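PDB 7K4O: carboxylic ester hydrolase from Aspergillus niger, which hydrolyses ester bonds as a tannin acyl hydrolase of the serine esterase class, probably releasing gallic acid from tannins. Local coordinates for residues A206-P211 / G409-F414. Residues are numbered along the deposited sequence; the frame is centred on the assembly and turned at random. Where two conformers were deposited one is given.
Sequences AIIGAP and GKVIHF
The ring of F414 reaches across to G209, whose CA sits 3.6 Å from the ring centroid in a CH-pi contact over one face. CB of F414 leaves its strand on the sheet face shared with I207 and I412, and CG lies between the backbone N and the carbonyl carbon (chi1 65°), which swings the ring back toward the neighbouring strand. CD1 of F414 passes 3.5 Å from the carbonyl O of I208. Further out, CE1 meets the N and CA of G209 and has CG2 of I207 at the ring edge, 4.3 Å away, while CZ of F414, at the tip, meets G209 CA at 3.5 Å, the CA lying off the ring centre toward the CE1-CZ side. The close fit depends on G209 having no side chain on this face. Beneath the ring the two strands run parallel, A206 pairing with V411 and G209 with F414. Five backbone hydrogen bonds join them, the last, from A210 N to F414 O (2.8 Å), just past the end of strand 205-209. On the other face H413, with CG anti to its backbone N (chi1 -180°), extends its imidazole to P211, whose CD lies 3.3 Å from H413 NE2; both ring nitrogens are hydrogen-bonded to hydroxyls, ND1 to Y455 OH and NE2 to S427 OG. In this alpha/beta-hydrolase sheet, strand 205-209 lies between 179-185 and 410-416. Helix 481-491 covers the face of I207, I412 and F414, W193 of helix 187-196 packs on I208, V411 and P211, and A210 touches D419, consistent with a place beside a Ser-His-Asp triad.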
loop_
_atom_site.group_PDB
_atom_site.type_symbol
_atom_site.label_atom_id
_atom_site.label_comp_id
_atom_site.label_asym_id
_atom_site.label_seq_id
_atom_site.Cartn_x
_atom_site.Cartn_y
_atom_site.Cartn_z
ATOM N N ALA A 206 5.822 -6.932 -10.347
ATOM C CA ALA A 206 4.809 -6.274 -9.496
ATOM C C ALA A 206 5.462 -5.080 -8.793
ATOM O O ALA A 206 6.553 -5.224 -8.231
ATOM C CB ALA A 206 4.268 -7.247 -8.475
ATOM N N ILE A 207 4.819 -3.942 -8.860
ATOM C CA ILE A 207 5.191 -2.664 -8.207
ATOM C C ILE A 207 4.210 -2.410 -7.068
ATOM O O ILE A 207 3.010 -2.245 -7.301
ATOM C CB ILE A 207 5.186 -1.491 -9.197
ATOM C CG1 ILE A 207 6.131 -1.721 -10.371
ATOM C CG2 ILE A 207 5.469 -0.200 -8.486
ATOM C CD1 ILE A 207 5.746 -0.885 -11.565
ATOM N N ILE A 208 4.717 -2.459 -5.846
ATOM C CA ILE A 208 3.891 -2.505 -4.606
ATOM C C ILE A 208 4.341 -1.435 -3.625
ATOM O O ILE A 208 5.480 -1.510 -3.168
ATOM C CB ILE A 208 3.918 -3.897 -3.985
ATOM C CG1 ILE A 208 3.236 -4.883 -4.928
ATOM C CG2 ILE A 208 3.234 -3.848 -2.613
ATOM C CD1 ILE A 208 3.495 -6.317 -4.621
ATOM N N GLY A 209 3.451 -0.497 -3.370
ATOM C CA GLY A 209 3.657 0.491 -2.304
ATOM C C GLY A 209 2.951 0.125 -1.002
ATOM O O GLY A 209 1.764 -0.292 -1.069
ATOM N N ALA A 210 3.618 0.365 0.142
ATOM C CA ALA A 210 3.061 0.342 1.535
ATOM C C ALA A 210 1.818 -0.538 1.627
ATOM O O ALA A 210 0.701 -0.052 1.792
ATOM C CB ALA A 210 2.732 1.753 1.964
ATOM N N PRO A 211 1.976 -1.857 1.495
ATOM C CA PRO A 211 0.817 -2.724 1.382
ATOM C C PRO A 211 0.060 -2.900 2.705
ATOM O O PRO A 211 0.714 -3.141 3.747
ATOM C CB PRO A 211 1.421 -4.030 0.871
ATOM C CG PRO A 211 2.847 -4.026 1.364
ATOM C CD PRO A 211 3.242 -2.575 1.299
ATOM N N GLY A 409 9.740 -13.963 -11.935
ATOM C CA GLY A 409 9.108 -12.700 -11.557
ATOM C C GLY A 409 9.979 -11.813 -10.689
ATOM O O GLY A 409 10.887 -12.263 -9.944
ATOM N N LYS A 410 9.688 -10.527 -10.774
ATOM C CA LYS A 410 10.396 -9.440 -10.056
ATOM C C LYS A 410 9.406 -8.592 -9.256
ATOM O O LYS A 410 8.280 -8.348 -9.726
ATOM C CB LYS A 410 11.128 -8.537 -11.050
ATOM C CG LYS A 410 12.126 -9.239 -11.951
ATOM C CD LYS A 410 13.228 -9.921 -11.220
ATOM C CE LYS A 410 14.450 -10.150 -12.099
ATOM N NZ LYS A 410 14.205 -11.201 -13.115
ATOM N N VAL A 411 9.852 -8.100 -8.095
ATOM C CA VAL A 411 9.065 -7.162 -7.276
ATOM C C VAL A 411 9.908 -5.943 -6.933
ATOM O O VAL A 411 11.051 -6.116 -6.454
ATOM C CB VAL A 411 8.541 -7.836 -5.992
ATOM C CG1 VAL A 411 7.824 -6.849 -5.092
ATOM C CG2 VAL A 411 7.654 -9.034 -6.318
ATOM N N ILE A 412 9.312 -4.782 -7.059
ATOM C CA ILE A 412 9.777 -3.497 -6.461
ATOM C C ILE A 412 8.736 -3.131 -5.400
ATOM O O ILE A 412 7.565 -2.947 -5.736
ATOM C CB ILE A 412 9.932 -2.370 -7.506
ATOM C CG1 ILE A 412 11.059 -2.677 -8.476
ATOM C CG2 ILE A 412 10.104 -1.040 -6.802
ATOM C CD1 ILE A 412 11.120 -1.740 -9.644
ATOM N N HIS A 413 9.168 -3.112 -4.159
ATOM C CA HIS A 413 8.326 -2.807 -2.987
ATOM C C HIS A 413 8.876 -1.529 -2.345
ATOM O O HIS A 413 10.083 -1.469 -2.065
ATOM C CB HIS A 413 8.396 -4.023 -2.081
ATOM C CG HIS A 413 7.624 -3.997 -0.808
ATOM N ND1 HIS A 413 7.636 -5.085 0.027
ATOM C CD2 HIS A 413 6.880 -3.047 -0.203
ATOM C CE1 HIS A 413 6.900 -4.802 1.105
ATOM N NE2 HIS A 413 6.425 -3.576 1.004
ATOM N N PHE A 414 8.015 -0.577 -2.079
ATOM C CA PHE A 414 8.459 0.686 -1.430
ATOM C C PHE A 414 7.503 1.068 -0.316
ATOM O O PHE A 414 6.342 0.660 -0.290
ATOM C CB PHE A 414 8.623 1.818 -2.445
ATOM C CG PHE A 414 7.361 2.255 -3.113
ATOM C CD1 PHE A 414 6.872 1.557 -4.214
ATOM C CD2 PHE A 414 6.676 3.376 -2.665
ATOM C CE1 PHE A 414 5.668 1.926 -4.779
ATOM C CE2 PHE A 414 5.491 3.748 -3.251
ATOM C CZ PHE A 414 5.008 3.039 -4.330
#